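PDB 4KH9: DUF4785 domain-containing protein from Legionella pneumophila subsp. pneumophila, which is of unknown function but binds calcium and is built of three domains, probably as an exported protein. Local coordinates for residues 83-91 with 131-142. Sequence-based numbering, arbitrary orientation.
Sequences IPELLIKTP and LGYGKFILKSKD
Pro91 lays its CD over the face of the Phe136 ring, nearly over its centre and 3.7 Å from the ring centroid, a CH-pi contact at one end of an antiparallel beta pairing. Strands 86-89 and 135-140 are the two central strands of a four-stranded antiparallel sheet in the N-terminal DUF4785 domain; strand 62-65 flanks 135-140 and strand 95-97 flanks 86-89. Leu87 with Lys139 and Lys89 with Ile137 are the hydrogen-bonded pairs, Leu86 with Ser140 and Ile88 with Leu138 the non-hydrogen-bonded ones. The bond from Leu87 N to Lys139 O is nearly straight, 2.7 Å long with 175° at the hydrogen.

Leu86, Ile88 and Leu138 send their side chains to the inner face, where Leu58 of helix 55-60 and Ile75 of strand 72-77 pack on Leu86 and Leu138. Leu138 brings CD1 to 4.1 Å from Leu86 CB because its CG stands opposite the backbone N (chi1 -176°). Ile88 instead meets Phe136, which lies diagonally across on the neighbouring strand, its CD1 3.9 Å from Phe136 CD2 and oblique to the ring. The other face, with Leu87, Lys89, Ile137 and Lys139, is more open to solvent; Lys89 and Ile137 meet there through their CB atoms, while the amine of Lys139 turns away to Gln59 O.

Beyond the strands, Lys141 N still bonds to Glu85 O. The Lys141 chain, bent at chi3 (-66°), crosses Leu87 at about a right angle, its CE against CD2, and a water links its NZ to Leu86 O. Nearby, Ser140 OG donates to Asp142 O and sits beside Pro84 CB. The exposed salt bridge joins Lys141 NZ to Glu85 OE1 at 2.8 Å, meeting that oxygen on its anti side, slightly out of the carboxylate plane.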
ATOM      1  N   ILE A  83       9.895  22.584  16.574  1.00 43.54           N
ATOM      2  CA  ILE A  83       8.760  22.122  17.363  1.00 43.37           C
ATOM      3  C   ILE A  83       8.680  23.058  18.579  1.00 44.86           C
ATOM      4  O   ILE A  83       9.724  23.456  19.093  1.00 44.63           O
ATOM      5  CB  ILE A  83       8.972  20.613  17.729  1.00 47.91           C
ATOM      6  CG1 ILE A  83       8.464  19.703  16.603  1.00 48.27           C
ATOM      7  CG2 ILE A  83       8.345  20.184  19.067  1.00 50.61           C
ATOM      8  CD1 ILE A  83       8.598  18.235  16.930  1.00 57.13           C
ATOM      9  N   PRO A  84       7.484  23.443  19.058  1.00 40.37           N
ATOM     10  CA  PRO A  84       7.437  24.300  20.251  1.00 40.07           C
ATOM     11  C   PRO A  84       7.821  23.526  21.493  1.00 40.55           C
ATOM     12  O   PRO A  84       7.891  22.290  21.426  1.00 38.09           O
ATOM     13  CB  PRO A  84       5.962  24.721  20.329  1.00 41.34           C
ATOM     14  CG  PRO A  84       5.280  24.143  19.127  1.00 45.92           C
ATOM     15  CD  PRO A  84       6.124  23.052  18.615  1.00 41.46           C
ATOM     16  N   GLU A  85       8.040  24.223  22.626  1.00 37.01           N
ATOM     17  CA  GLU A  85       8.215  23.558  23.930  1.00 36.73           C
ATOM     18  C   GLU A  85       6.844  23.040  24.291  1.00 37.89           C
ATOM     19  O   GLU A  85       5.869  23.796  24.180  1.00 38.10           O
ATOM     20  CB  GLU A  85       8.776  24.515  24.994  1.00 39.29           C
ATOM     21  CG  GLU A  85      10.268  24.402  25.219  1.00 54.01           C
ATOM     22  CD  GLU A  85      10.815  25.374  26.251  1.00 84.31           C
ATOM     23  OE1 GLU A  85      10.146  25.602  27.287  1.00 84.85           O
ATOM     24  OE2 GLU A  85      11.939  25.881  26.037  1.00 83.27           O
ATOM     25  N   LEU A  86       6.731  21.762  24.616  1.00 32.32           N
ATOM     26  CA  LEU A  86       5.434  21.167  24.800  1.00 30.93           C
ATOM     27  C   LEU A  86       5.113  20.808  26.237  1.00 34.42           C
ATOM     28  O   LEU A  86       5.980  20.429  27.019  1.00 30.76           O
ATOM     29  CB  LEU A  86       5.323  19.885  23.919  1.00 30.20           C
ATOM     30  CG  LEU A  86       5.391  20.110  22.365  1.00 34.46           C
ATOM     31  CD1 LEU A  86       5.611  18.799  21.634  1.00 33.83           C
ATOM     32  CD2 LEU A  86       4.139  20.822  21.803  1.00 35.68           C
ATOM     33  N   LEU A  87       3.816  20.871  26.545  1.00 34.51           N
ATOM     34  CA  LEU A  87       3.236  20.482  27.829  1.00 35.71           C
ATOM     35  C   LEU A  87       2.253  19.346  27.602  1.00 38.55           C
ATOM     36  O   LEU A  87       1.712  19.201  26.496  1.00 36.54           O
ATOM     37  CB  LEU A  87       2.527  21.670  28.518  1.00 36.69           C
ATOM     38  CG  LEU A  87       3.356  22.931  28.785  1.00 42.26           C
ATOM     39  CD1 LEU A  87       2.451  24.114  29.127  1.00 42.30           C
ATOM     40  CD2 LEU A  87       4.374  22.701  29.893  1.00 44.60           C
ATOM     41  N   ILE A  88       1.992  18.576  28.641  1.00 34.77           N
ATOM     42  CA  ILE A  88       1.010  17.509  28.554  1.00 34.27           C
ATOM     43  C   ILE A  88       0.183  17.479  29.863  1.00 39.73           C
ATOM     44  O   ILE A  88       0.713  17.509  30.981  1.00 40.21           O
ATOM     45  CB  ILE A  88       1.629  16.122  28.203  1.00 36.00           C
ATOM     46  CG1 ILE A  88       0.534  15.079  27.836  1.00 35.63           C
ATOM     47  CG2 ILE A  88       2.634  15.639  29.263  1.00 36.06           C
ATOM     48  CD1 ILE A  88       1.042  13.777  27.097  1.00 41.09           C
ATOM     49  N   LYS A  89      -1.121  17.414  29.684  1.00 36.25           N
ATOM     50  CA  LYS A  89      -2.071  17.309  30.769  1.00 35.90           C
ATOM     51  C   LYS A  89      -2.486  15.842  30.841  1.00 35.84           C
ATOM     52  O   LYS A  89      -2.911  15.268  29.850  1.00 32.24           O
ATOM     53  CB  LYS A  89      -3.238  18.271  30.520  1.00 39.51           C
ATOM     54  CG  LYS A  89      -4.036  18.636  31.763  1.00 50.28           C
ATOM     55  CD  LYS A  89      -5.096  19.658  31.401  1.00 55.78           C
ATOM     56  CE  LYS A  89      -5.763  20.254  32.619  1.00 75.77           C
ATOM     57  NZ  LYS A  89      -6.799  21.260  32.250  1.00 86.01           N
ATOM     58  N   THR A  90      -2.298  15.217  32.001  1.00 33.77           N
ATOM     59  CA  THR A  90      -2.633  13.799  32.174  1.00 33.17           C
ATOM     60  C   THR A  90      -4.158  13.630  32.309  1.00 36.35           C
ATOM     61  O   THR A  90      -4.854  14.645  32.469  1.00 35.09           O
ATOM     62  CB  THR A  90      -1.893  13.246  33.418  1.00 35.76           C
ATOM     63  OG1 THR A  90      -2.416  13.894  34.596  1.00 37.74           O
ATOM     64  CG2 THR A  90      -0.389  13.436  33.325  1.00 29.54           C
ATOM     65  N   PRO A  91      -4.708  12.387  32.292  1.00 33.44           N
ATOM     66  CA  PRO A  91      -6.157  12.237  32.481  1.00 34.52           C
ATOM     67  C   PRO A  91      -6.628  12.738  33.873  1.00 42.23           C
ATOM     68  O   PRO A  91      -7.810  13.027  34.011  1.00 44.81           O
ATOM     69  CB  PRO A  91      -6.372  10.726  32.303  1.00 35.14           C
ATOM     70  CG  PRO A  91      -5.167  10.249  31.493  1.00 37.93           C
ATOM     71  CD  PRO A  91      -4.070  11.064  32.094  1.00 34.41           C
ATOM     72  N   LEU A 131       1.208   6.980  34.960  1.00 32.56           N
ATOM     73  CA  LEU A 131       0.254   8.013  34.554  1.00 30.79           C
ATOM     74  C   LEU A 131      -1.020   7.371  33.966  1.00 34.76           C
ATOM     75  O   LEU A 131      -1.954   8.087  33.635  1.00 34.47           O
ATOM     76  CB  LEU A 131       0.886   8.997  33.557  1.00 30.59           C
ATOM     77  CG  LEU A 131       2.109   9.784  34.084  1.00 35.57           C
ATOM     78  CD1 LEU A 131       2.683  10.652  32.990  1.00 34.69           C
ATOM     79  CD2 LEU A 131       1.748  10.623  35.351  1.00 37.87           C
ATOM     80  N   GLY A 132      -1.041   6.040  33.844  1.00 32.46           N
ATOM     81  CA  GLY A 132      -2.176   5.277  33.334  1.00 32.46           C
ATOM     82  C   GLY A 132      -2.588   5.572  31.899  1.00 37.06           C
ATOM     83  O   GLY A 132      -1.738   5.735  31.016  1.00 36.20           O
ATOM     84  N   TYR A 133      -3.908   5.635  31.650  1.00 33.71           N
ATOM     85  CA  TYR A 133      -4.415   5.863  30.300  1.00 32.43           C
ATOM     86  C   TYR A 133      -5.662   6.706  30.311  1.00 34.94           C
ATOM     87  O   TYR A 133      -6.248   6.933  31.359  1.00 35.77           O
ATOM     88  CB  TYR A 133      -4.694   4.526  29.586  1.00 34.12           C
ATOM     89  CG  TYR A 133      -5.713   3.663  30.286  1.00 39.52           C
ATOM     90  CD1 TYR A 133      -5.331   2.768  31.286  1.00 42.48           C
ATOM     91  CD2 TYR A 133      -7.058   3.705  29.924  1.00 40.89           C
ATOM     92  CE1 TYR A 133      -6.272   1.972  31.937  1.00 44.12           C
ATOM     93  CE2 TYR A 133      -8.005   2.924  30.574  1.00 41.73           C
ATOM     94  CZ  TYR A 133      -7.605   2.041  31.565  1.00 49.12           C
ATOM     95  OH  TYR A 133      -8.539   1.242  32.171  1.00 54.15           O
ATOM     96  N   GLY A 134      -6.057   7.148  29.129  1.00 30.12           N
ATOM     97  CA  GLY A 134      -7.256   7.946  28.945  1.00 30.64           C
ATOM     98  C   GLY A 134      -7.008   9.140  28.064  1.00 33.99           C
ATOM     99  O   GLY A 134      -6.299   9.039  27.057  1.00 33.22           O
ATOM    100  N   LYS A 135      -7.580  10.280  28.448  1.00 31.50           N
ATOM    101  CA  LYS A 135      -7.477  11.489  27.651  1.00 32.34           C
ATOM    102  C   LYS A 135      -6.356  12.381  28.182  1.00 37.99           C
ATOM    103  O   LYS A 135      -6.429  12.924  29.287  1.00 38.87           O
ATOM    104  CB  LYS A 135      -8.831  12.221  27.604  1.00 35.71           C
ATOM    105  CG  LYS A 135      -8.805  13.594  26.952  1.00 42.69           C
ATOM    106  CD  LYS A 135     -10.155  14.283  27.144  1.00 61.81           C
ATOM    107  CE  LYS A 135     -10.031  15.791  27.157  1.00 77.59           C
ATOM    108  NZ  LYS A 135     -11.355  16.464  27.267  1.00 88.39           N
ATOM    109  N   PHE A 136      -5.289  12.468  27.386  1.00 32.42           N
ATOM    110  CA  PHE A 136      -4.149  13.335  27.618  1.00 30.46           C
ATOM    111  C   PHE A 136      -4.355  14.536  26.707  1.00 33.69           C
ATOM    112  O   PHE A 136      -4.996  14.404  25.664  1.00 32.75           O
ATOM    113  CB  PHE A 136      -2.813  12.626  27.358  1.00 30.76           C
ATOM    114  CG  PHE A 136      -2.412  11.509  28.287  1.00 29.06           C
ATOM    115  CD1 PHE A 136      -2.990  10.250  28.175  1.00 29.05           C
ATOM    116  CD2 PHE A 136      -1.414  11.696  29.236  1.00 28.91           C
ATOM    117  CE1 PHE A 136      -2.603   9.205  29.024  1.00 29.57           C
ATOM    118  CE2 PHE A 136      -1.020  10.651  30.080  1.00 31.72           C
ATOM    119  CZ  PHE A 136      -1.602   9.402  29.958  1.00 28.22           C
ATOM    120  N   ILE A 137      -3.871  15.697  27.116  1.00 29.95           N
ATOM    121  CA  ILE A 137      -3.973  16.901  26.313  1.00 32.00           C
ATOM    122  C   ILE A 137      -2.548  17.414  26.063  1.00 37.78           C
ATOM    123  O   ILE A 137      -1.821  17.718  27.002  1.00 37.49           O
ATOM    124  CB  ILE A 137      -4.895  17.983  26.955  1.00 35.79           C
ATOM    125  CG1 ILE A 137      -6.322  17.415  27.187  1.00 36.69           C
ATOM    126  CG2 ILE A 137      -4.915  19.290  26.076  1.00 35.89           C
ATOM    127  CD1 ILE A 137      -7.341  18.384  27.820  1.00 51.67           C
ATOM    128  N   LEU A 138      -2.144  17.446  24.794  1.00 34.44           N
ATOM    129  CA  LEU A 138      -0.853  17.960  24.375  1.00 33.30           C
ATOM    130  C   LEU A 138      -1.035  19.415  24.041  1.00 33.73           C
ATOM    131  O   LEU A 138      -1.965  19.759  23.312  1.00 32.51           O
ATOM    132  CB  LEU A 138      -0.315  17.166  23.180  1.00 32.52           C
ATOM    133  CG  LEU A 138       1.106  17.531  22.677  1.00 38.37           C
ATOM    134  CD1 LEU A 138       2.213  17.180  23.722  1.00 37.92           C
ATOM    135  CD2 LEU A 138       1.373  16.870  21.316  1.00 40.46           C
ATOM    136  N   LYS A 139      -0.189  20.267  24.582  1.00 31.37           N
ATOM    137  CA  LYS A 139      -0.331  21.702  24.381  1.00 33.42           C
ATOM    138  C   LYS A 139       1.039  22.346  24.188  1.00 39.65           C
ATOM    139  O   LYS A 139       2.058  21.890  24.719  1.00 38.70           O
ATOM    140  CB  LYS A 139      -1.053  22.318  25.614  1.00 37.14           C
ATOM    141  CG  LYS A 139      -1.516  23.776  25.478  1.00 59.50           C
ATOM    142  CD  LYS A 139      -1.818  24.399  26.842  1.00 73.26           C
ATOM    143  CE  LYS A 139      -3.284  24.420  27.205  1.00 93.52           C
ATOM    144  NZ  LYS A 139      -4.024  25.487  26.477  1.00109.41           N
ATOM    145  N   SER A 140       1.037  23.419  23.430  1.00 36.78           N
ATOM    146  CA  SER A 140       2.204  24.249  23.208  1.00 38.36           C
ATOM    147  C   SER A 140       2.357  25.189  24.396  1.00 44.12           C
ATOM    148  O   SER A 140       1.360  25.657  24.935  1.00 44.16           O
ATOM    149  CB  SER A 140       2.016  25.032  21.915  1.00 42.69           C
ATOM    150  OG  SER A 140       3.256  25.577  21.532  1.00 61.12           O
ATOM    151  N   LYS A 141       3.585  25.479  24.806  1.00 44.04           N
ATOM    152  CA  LYS A 141       3.844  26.396  25.919  1.00 44.27           C
ATOM    153  C   LYS A 141       3.619  27.852  25.420  1.00 47.94           C
ATOM    154  O   LYS A 141       3.079  28.696  26.141  1.00 48.24           O
ATOM    155  CB  LYS A 141       5.270  26.151  26.446  1.00 46.59           C
ATOM    156  CG  LYS A 141       5.575  26.780  27.794  1.00 65.28           C
ATOM    157  CD  LYS A 141       6.956  26.358  28.332  1.00 83.05           C
ATOM    158  CE  LYS A 141       7.065  24.882  28.677  1.00101.57           C
ATOM    159  NZ  LYS A 141       8.410  24.499  29.184  1.00112.74           N
ATOM    160  N   ASP A 142       4.008  28.114  24.162  1.00 42.34           N
ATOM    161  CA  ASP A 142       3.847  29.408  23.493  1.00 43.31           C
ATOM    162  C   ASP A 142       3.787  29.195  21.964  1.00 47.91           C
ATOM    163  O   ASP A 142       3.947  28.067  21.498  1.00 48.66           O
ATOM    164  CB  ASP A 142       5.010  30.351  23.866  1.00 46.10           C
ATOM    165  CG  ASP A 142       6.385  29.886  23.391  1.00 56.25           C
ATOM    166  OD1 ASP A 142       6.523  28.689  23.017  1.00 55.76           O
ATOM    167  OD2 ASP A 142       7.318  30.712  23.394  1.00 61.54           O
TER
HETATM  168  O   HOH W   1       8.249  21.541  28.216  1.00 45.07           O